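Local coordinates for protein neutral ceramidase (Pseudomonas aeruginosa, PDB 2ZWS) that hydrolyses the N-acyl linkage of ceramides to give sphingosine and free fatty acid, and also catalyses the reverse synthesis, as a secreted zinc-dependent enzyme, at residues Met182-Phe187 with Glu282-Ala287; Gly192-Ala197 with Tyr225-Asp230. All blocks are in the same frame, centred on the assembly; numbering follows the deposited sequence.

Overall arrangement
Both contacts pack a helix against one mixed sheet of the N-terminal ceramidase region, and their centres lie about 11 Å apart. Contact 1 sets helix 265-286 on strand 181-189; contact 2, nested within the loop that contact 1 closes, sets helix 218-231 on the next strand, 194-200. The two strands are antiparallel neighbours, probably bonded from Phe187 O to Ala195 N at 2.8 Å and from Gly196 O to Phe187 N at 2.9 Å. Trp227 of contact 2 also touches Ala284 of contact 1. Neither contact includes a zinc ligand (His97, His204, Glu411, Tyr448); the side chains of Met182 and Ala197 each lie about 11 Å from that of Asn60, inferred to bind substrate.

Contact 1 (Met182-Phe187 with Glu282-Ala287); sequences MSVLSF and EIAGQA
Ile283 reaches from the last turn of its helix onto Met182 and Val184, two residues apart on the strand, and its two branches divide the work. CG2 lies 3.8 Å from Val184 CG2, while CD1 sits 3.9 Å from Met182 CG and 3.5 Å from Met182 O. A chi1 of -65° sets CG1 anti to the carbonyl carbon and CG2 anti to the backbone N, which puts CG2 at Val184 and CD1, at the end of the extended chain, at Met182. Across the two segments the contacts here join apolar side chains, with Met182 O the one polar atom met.

Packing slackens toward Ala287. Val184 CG1 still meets Ala284 CB, at 4.2 Å, but Ser186 approaches the helix only through a water that donates to Ala284 O, a doubtful link resting on one of two serine conformers. Gly285 to Ala287 are exposed, and the positive phi of Ala287 marks the chain leaving the helix. The axes of strand 182-187 and helix 282-286 approach to 8.3 Å at a signed crossing angle of -50°.

Met182 also touches Gln276, Lys279 and Ala280 earlier in helix 265-286, while backbone bonds to Gly149 and Trp200 place strand 181-189 between strands 142-152 and 194-200.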
ATOM      1  N   MET A 182      17.116  -2.816  -6.470  1.00 13.40           N
ATOM      2  CA  MET A 182      16.502  -1.717  -5.754  1.00 13.67           C
ATOM      3  C   MET A 182      17.007  -0.383  -6.327  1.00 13.36           C
ATOM      4  O   MET A 182      18.218  -0.194  -6.519  1.00 13.69           O
ATOM      5  CB  MET A 182      16.832  -1.784  -4.263  1.00 13.80           C
ATOM      6  CG  MET A 182      16.270  -0.581  -3.485  1.00 14.88           C
ATOM      7  SD  MET A 182      16.594  -0.659  -1.725  1.00 15.91           S
ATOM      8  CE  MET A 182      15.412  -1.938  -1.215  1.00 17.25           C
ATOM      9  N   SER A 183      16.087   0.544  -6.582  1.00 12.82           N
ATOM     10  CA  SER A 183      16.416   1.899  -7.029  1.00 12.75           C
ATOM     11  C   SER A 183      16.017   2.853  -5.915  1.00 11.52           C
ATOM     12  O   SER A 183      15.019   2.633  -5.221  1.00 11.91           O
ATOM     13  CB  SER A 183      15.595   2.254  -8.285  1.00 12.96           C
ATOM     14  OG  SER A 183      15.855   1.333  -9.345  1.00 18.12           O
ATOM     15  N   VAL A 184      16.793   3.923  -5.734  1.00 11.38           N
ATOM     16  CA  VAL A 184      16.467   4.936  -4.728  1.00 12.26           C
ATOM     17  C   VAL A 184      16.553   6.322  -5.334  1.00 12.87           C
ATOM     18  O   VAL A 184      17.570   6.671  -5.942  1.00 12.73           O
ATOM     19  CB  VAL A 184      17.382   4.841  -3.460  1.00 12.52           C
ATOM     20  CG1 VAL A 184      16.989   5.914  -2.406  1.00 10.30           C
ATOM     21  CG2 VAL A 184      17.343   3.441  -2.862  1.00 14.63           C
ATOM     22  N   LEU A 185      15.464   7.087  -5.180  1.00 12.65           N
ATOM     23  CA  LEU A 185      15.472   8.535  -5.447  1.00 12.72           C
ATOM     24  C   LEU A 185      15.602   9.262  -4.103  1.00 13.63           C
ATOM     25  O   LEU A 185      14.724   9.151  -3.234  1.00 12.07           O
ATOM     26  CB  LEU A 185      14.192   8.985  -6.173  1.00 13.11           C
ATOM     27  CG  LEU A 185      14.085  10.474  -6.574  1.00 13.13           C
ATOM     28  CD1 LEU A 185      15.189  10.907  -7.516  1.00 13.49           C
ATOM     29  CD2 LEU A 185      12.750  10.745  -7.236  1.00 12.66           C
ATOM     30  N   SER A 186      16.723   9.976  -3.932  1.00 13.09           N
ATOM     31  CA  SER A 186      16.925  10.687  -2.691  0.50 13.19           C
ATOM     32  C   SER A 186      16.736  12.171  -2.876  1.00 12.78           C
ATOM     33  O   SER A 186      17.016  12.732  -3.950  1.00 12.44           O
ATOM     34  CB  SER A 186      18.282  10.358  -2.077  0.50 13.74           C
ATOM     35  OG  SER A 186      19.315  10.520  -3.030  0.50 14.35           O
ATOM     36  N   PHE A 187      16.219  12.780  -1.807  1.00 12.16           N
ATOM     37  CA  PHE A 187      15.885  14.187  -1.782  1.00 12.48           C
ATOM     38  C   PHE A 187      16.827  14.887  -0.817  1.00 13.47           C
ATOM     39  O   PHE A 187      16.750  14.682   0.404  1.00 13.16           O
ATOM     40  CB  PHE A 187      14.436  14.371  -1.358  1.00 13.11           C
ATOM     41  CG  PHE A 187      13.455  13.763  -2.305  1.00 11.21           C
ATOM     42  CD1 PHE A 187      13.202  12.386  -2.289  1.00 14.54           C
ATOM     43  CD2 PHE A 187      12.811  14.550  -3.253  1.00 13.41           C
ATOM     44  CE1 PHE A 187      12.290  11.805  -3.187  1.00 15.22           C
ATOM     45  CE2 PHE A 187      11.872  13.989  -4.140  1.00 13.93           C
ATOM     46  CZ  PHE A 187      11.632  12.611  -4.120  1.00 13.94           C
ATOM     47  N   GLU A 282      22.138   2.122   2.153  1.00 14.50           N
ATOM     48  CA  GLU A 282      23.438   1.955   1.475  1.00 15.23           C
ATOM     49  C   GLU A 282      23.430   2.724   0.145  1.00 15.14           C
ATOM     50  O   GLU A 282      24.333   3.544  -0.140  1.00 16.47           O
ATOM     51  CB  GLU A 282      23.720   0.480   1.193  1.00 15.58           C
ATOM     52  CG  GLU A 282      25.003   0.311   0.378  1.00 18.42           C
ATOM     53  CD  GLU A 282      25.328  -1.102  -0.018  1.00 24.62           C
ATOM     54  OE1 GLU A 282      24.509  -2.025   0.162  1.00 28.30           O
ATOM     55  OE2 GLU A 282      26.460  -1.312  -0.525  1.00 30.47           O
ATOM     56  N   ILE A 283      22.389   2.508  -0.654  1.00 14.39           N
ATOM     57  CA  ILE A 283      22.343   3.152  -1.981  1.00 14.54           C
ATOM     58  C   ILE A 283      22.269   4.672  -1.843  1.00 14.34           C
ATOM     59  O   ILE A 283      23.034   5.409  -2.513  1.00 14.86           O
ATOM     60  CB  ILE A 283      21.157   2.631  -2.811  1.00 14.38           C
ATOM     61  CG1 ILE A 283      21.348   1.140  -3.113  1.00 13.57           C
ATOM     62  CG2 ILE A 283      20.918   3.510  -4.069  1.00 13.13           C
ATOM     63  CD1 ILE A 283      20.071   0.455  -3.603  1.00 12.43           C
ATOM     64  N   ALA A 284      21.340   5.147  -0.997  1.00 15.00           N
ATOM     65  CA  ALA A 284      21.192   6.598  -0.795  1.00 14.27           C
ATOM     66  C   ALA A 284      22.537   7.194  -0.394  1.00 15.48           C
ATOM     67  O   ALA A 284      22.899   8.268  -0.873  1.00 16.73           O
ATOM     68  CB  ALA A 284      20.104   6.944   0.252  1.00 14.66           C
ATOM     69  N   GLY A 285      23.281   6.460   0.440  1.00 16.00           N
ATOM     70  CA  GLY A 285      24.552   6.948   0.984  1.00 16.49           C
ATOM     71  C   GLY A 285      25.599   7.152  -0.082  1.00 17.65           C
ATOM     72  O   GLY A 285      26.540   7.954   0.110  1.00 18.89           O
ATOM     73  N   GLN A 286      25.462   6.396  -1.177  1.00 17.04           N
ATOM     74  CA  GLN A 286      26.373   6.492  -2.346  1.00 17.72           C
ATOM     75  C   GLN A 286      26.099   7.699  -3.270  1.00 17.89           C
ATOM     76  O   GLN A 286      26.971   8.053  -4.073  1.00 18.63           O
ATOM     77  CB  GLN A 286      26.391   5.164  -3.125  1.00 17.23           C
ATOM     78  CG  GLN A 286      26.928   3.994  -2.273  1.00 18.52           C
ATOM     79  CD  GLN A 286      26.679   2.597  -2.841  1.00 20.53           C
ATOM     80  OE1 GLN A 286      25.765   2.376  -3.629  1.00 24.35           O
ATOM     81  NE2 GLN A 286      27.494   1.628  -2.401  1.00 25.20           N
ATOM     82  N   ALA A 287      24.902   8.308  -3.180  1.00 17.67           N
ATOM     83  CA  ALA A 287      24.477   9.453  -4.022  1.00 17.95           C
ATOM     84  C   ALA A 287      25.022   9.290  -5.445  1.00 17.65           C
ATOM     85  O   ALA A 287      25.862  10.077  -5.929  1.00 18.29           O
ATOM     86  CB  ALA A 287      24.925  10.786  -3.408  1.00 17.54           C
TER
HETATM   87  O   HOH W   1      21.495  10.399  -1.425  1.00 18.92           O

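Contact 2 (Gly192-Ala197 with Tyr225-Asp230); sequences GELAGA and YHWEHD
An aromatic and aliphatic core between helix 218-231 and the sheet at strand 194-200 is the setting of this contact, and Trp227 is the side chain that bridges it. The six-membered part of its indole does the touching: CZ2 lies 3.7 Å from Leu194 CD2, and CH2 is 3.9 Å from Ala197 CB. Both methyls come obliquely to the ring, and the Leu194 side chain runs at about a right angle to the indole. With CG anti to the backbone N (chi1 -152°, well short of fully extended), Trp227 carries the ring off the helix toward the strand. Leu194 brings one of its two methyls, CD2, to the indole.

The strand carries a classic beta bulge, in which Ala195 and Gly196 both face Phe187 of the adjoining antiparallel strand. Leu194 and Ala197, on either side of this two-residue bulge, both direct their side chains toward the helix. Beyond the bulge, backbone bonds to Val238 and Ala240 join Ala197 to strand 238-242. Phe237, Phe277 and Tyr281 also meet the indole, Phe277 edge-to-face.

The helix contains a wider pi-type turn at 226-230, and side-chain bonds join its polar residues. Asp230 receives two histidines: His226 ND1 gives a bond of 2.9 Å to Asp230 OD1, which accepts with its anti lone pair; the N-H...O angle is bent to 144°, and the oxygen is tilted out of the His226 ring plane. His229 ND1 meets OD2 at 2.7 Å and 166°, close to its own ring plane but from above that of the carboxylate. These two bonds should restrict rotation of the carboxylate. The neighbouring Tyr225 OH, 3.1 Å above the centre of the His229 ring, is hydrogen-bonded to the magnesium ligand Asp581.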
ATOM      1  N   GLY A 192      23.388  20.040   2.007  1.00 21.66           N
ATOM      2  CA  GLY A 192      22.706  18.866   1.609  1.00 21.00           C
ATOM      3  C   GLY A 192      22.761  17.727   2.608  1.00 19.51           C
ATOM      4  O   GLY A 192      23.648  16.831   2.637  1.00 17.89           O
ATOM      5  N   GLU A 193      21.713  17.763   3.390  1.00 17.93           N
ATOM      6  CA  GLU A 193      21.358  16.691   4.237  1.00 16.80           C
ATOM      7  C   GLU A 193      20.210  15.946   3.566  1.00 16.16           C
ATOM      8  O   GLU A 193      19.404  16.545   2.877  1.00 16.68           O
ATOM      9  CB  GLU A 193      20.898  17.265   5.557  1.00 17.32           C
ATOM     10  CG  GLU A 193      20.597  16.198   6.583  1.00 18.05           C
ATOM     11  CD  GLU A 193      20.474  16.742   7.984  1.00 19.17           C
ATOM     12  OE1 GLU A 193      20.437  15.902   8.912  1.00 21.68           O
ATOM     13  OE2 GLU A 193      20.427  17.992   8.163  1.00 20.82           O
ATOM     14  N   LEU A 194      20.182  14.635   3.748  1.00 15.01           N
ATOM     15  CA  LEU A 194      19.098  13.820   3.229  1.00 14.72           C
ATOM     16  C   LEU A 194      17.779  14.128   3.943  1.00 15.31           C
ATOM     17  O   LEU A 194      17.643  13.895   5.139  1.00 15.31           O
ATOM     18  CB  LEU A 194      19.458  12.340   3.345  1.00 15.57           C
ATOM     19  CG  LEU A 194      18.497  11.387   2.623  1.00 14.73           C
ATOM     20  CD1 LEU A 194      18.507  11.545   1.108  1.00 14.40           C
ATOM     21  CD2 LEU A 194      18.768   9.935   2.985  1.00 13.74           C
ATOM     22  N   ALA A 195      16.807  14.608   3.179  1.00 14.41           N
ATOM     23  CA  ALA A 195      15.496  14.984   3.729  1.00 14.30           C
ATOM     24  C   ALA A 195      14.416  13.899   3.561  1.00 14.04           C
ATOM     25  O   ALA A 195      13.426  13.875   4.300  1.00 15.06           O
ATOM     26  CB  ALA A 195      15.025  16.268   3.076  1.00 14.16           C
ATOM     27  N   GLY A 196      14.589  13.029   2.569  1.00 12.96           N
ATOM     28  CA  GLY A 196      13.621  11.952   2.367  1.00 11.81           C
ATOM     29  C   GLY A 196      14.117  11.101   1.217  1.00 11.56           C
ATOM     30  O   GLY A 196      15.132  11.432   0.567  1.00 12.35           O
ATOM     31  N   ALA A 197      13.388  10.021   0.938  1.00 11.20           N
ATOM     32  CA  ALA A 197      13.804   9.079  -0.088  1.00 10.97           C
ATOM     33  C   ALA A 197      12.655   8.188  -0.492  1.00 10.47           C
ATOM     34  O   ALA A 197      11.787   7.871   0.321  1.00 11.69           O
ATOM     35  CB  ALA A 197      14.978   8.241   0.402  1.00 11.71           C
ATOM     36  N   TYR A 225       9.208   3.048   8.678  1.00 12.13           N
ATOM     37  CA  TYR A 225       9.164   3.441  10.086  1.00 11.92           C
ATOM     38  C   TYR A 225      10.583   3.382  10.639  1.00 12.53           C
ATOM     39  O   TYR A 225      11.005   4.302  11.346  1.00 13.83           O
ATOM     40  CB  TYR A 225       8.305   2.457  10.869  1.00 12.71           C
ATOM     41  CG  TYR A 225       8.292   2.688  12.361  1.00 12.65           C
ATOM     42  CD1 TYR A 225       9.089   1.922  13.213  1.00 14.10           C
ATOM     43  CD2 TYR A 225       7.460   3.676  12.927  1.00 14.04           C
ATOM     44  CE1 TYR A 225       9.055   2.139  14.597  1.00 14.63           C
ATOM     45  CE2 TYR A 225       7.426   3.880  14.293  1.00 14.46           C
ATOM     46  CZ  TYR A 225       8.245   3.123  15.110  1.00 14.38           C
ATOM     47  OH  TYR A 225       8.209   3.296  16.487  1.00 15.50           O
ATOM     48  N   HIS A 226      11.330   2.320  10.340  1.00 12.79           N
ATOM     49  CA  HIS A 226      12.684   2.243  10.882  1.00 13.62           C
ATOM     50  C   HIS A 226      13.504   3.468  10.429  1.00 13.02           C
ATOM     51  O   HIS A 226      14.225   4.083  11.229  1.00 14.42           O
ATOM     52  CB  HIS A 226      13.340   0.929  10.445  1.00 13.60           C
ATOM     53  CG  HIS A 226      14.721   0.738  10.992  1.00 15.65           C
ATOM     54  ND1 HIS A 226      14.964   0.534  12.334  1.00 17.53           N
ATOM     55  CD2 HIS A 226      15.931   0.723  10.381  1.00 16.24           C
ATOM     56  CE1 HIS A 226      16.270   0.397  12.525  1.00 17.90           C
ATOM     57  NE2 HIS A 226      16.878   0.497  11.353  1.00 17.39           N
ATOM     58  N   TRP A 227      13.412   3.836   9.151  1.00 12.50           N
ATOM     59  CA  TRP A 227      14.173   5.005   8.678  1.00 12.48           C
ATOM     60  C   TRP A 227      13.725   6.305   9.348  1.00 13.00           C
ATOM     61  O   TRP A 227      14.559   7.100   9.814  1.00 14.24           O
ATOM     62  CB  TRP A 227      14.071   5.146   7.154  1.00 13.62           C
ATOM     63  CG  TRP A 227      15.264   5.829   6.518  1.00 13.47           C
ATOM     64  CD1 TRP A 227      16.136   6.737   7.102  1.00 14.94           C
ATOM     65  CD2 TRP A 227      15.693   5.691   5.153  1.00 13.12           C
ATOM     66  NE1 TRP A 227      17.088   7.128   6.175  1.00 14.47           N
ATOM     67  CE2 TRP A 227      16.838   6.508   4.980  1.00 14.49           C
ATOM     68  CE3 TRP A 227      15.231   4.937   4.063  1.00 13.90           C
ATOM     69  CZ2 TRP A 227      17.522   6.589   3.757  1.00 13.13           C
ATOM     70  CZ3 TRP A 227      15.914   5.029   2.843  1.00 12.90           C
ATOM     71  CH2 TRP A 227      17.041   5.853   2.705  1.00 14.63           C
ATOM     72  N   GLU A 228      12.410   6.543   9.346  1.00 13.63           N
ATOM     73  CA  GLU A 228      11.852   7.792   9.871  1.00 13.74           C
ATOM     74  C   GLU A 228      11.996   7.941  11.389  1.00 14.81           C
ATOM     75  O   GLU A 228      12.316   9.041  11.888  1.00 16.56           O
ATOM     76  CB  GLU A 228      10.378   7.898   9.505  1.00 13.59           C
ATOM     77  CG  GLU A 228      10.152   8.019   8.005  1.00 13.42           C
ATOM     78  CD  GLU A 228       8.701   7.821   7.558  1.00 14.36           C
ATOM     79  OE1 GLU A 228       8.431   8.127   6.361  1.00 12.20           O
ATOM     80  OE2 GLU A 228       7.853   7.359   8.371  1.00 13.99           O
ATOM     81  N   HIS A 229      11.762   6.846  12.104  1.00 15.89           N
ATOM     82  CA  HIS A 229      11.662   6.859  13.567  1.00 16.71           C
ATOM     83  C   HIS A 229      12.966   6.460  14.250  1.00 17.33           C
ATOM     84  O   HIS A 229      13.319   7.047  15.267  1.00 19.00           O
ATOM     85  CB  HIS A 229      10.531   5.932  14.012  1.00 17.07           C
ATOM     86  CG  HIS A 229      10.298   5.887  15.492  1.00 17.38           C
ATOM     87  ND1 HIS A 229      10.938   4.983  16.310  1.00 18.19           N
ATOM     88  CD2 HIS A 229       9.476   6.605  16.293  1.00 19.89           C
ATOM     89  CE1 HIS A 229      10.531   5.147  17.559  1.00 19.37           C
ATOM     90  NE2 HIS A 229       9.640   6.125  17.577  1.00 20.88           N
ATOM     91  N   ASP A 230      13.661   5.449  13.729  1.00 17.33           N
ATOM     92  CA  ASP A 230      14.839   4.912  14.439  1.00 18.00           C
ATOM     93  C   ASP A 230      16.167   5.462  13.901  1.00 18.73           C
ATOM     94  O   ASP A 230      17.164   5.480  14.630  1.00 20.11           O
ATOM     95  CB  ASP A 230      14.884   3.363  14.374  1.00 18.12           C
ATOM     96  CG  ASP A 230      13.628   2.677  14.942  1.00 18.43           C
ATOM     97  OD1 ASP A 230      13.335   1.557  14.446  1.00 21.51           O
ATOM     98  OD2 ASP A 230      12.959   3.229  15.860  1.00 21.55           O
TER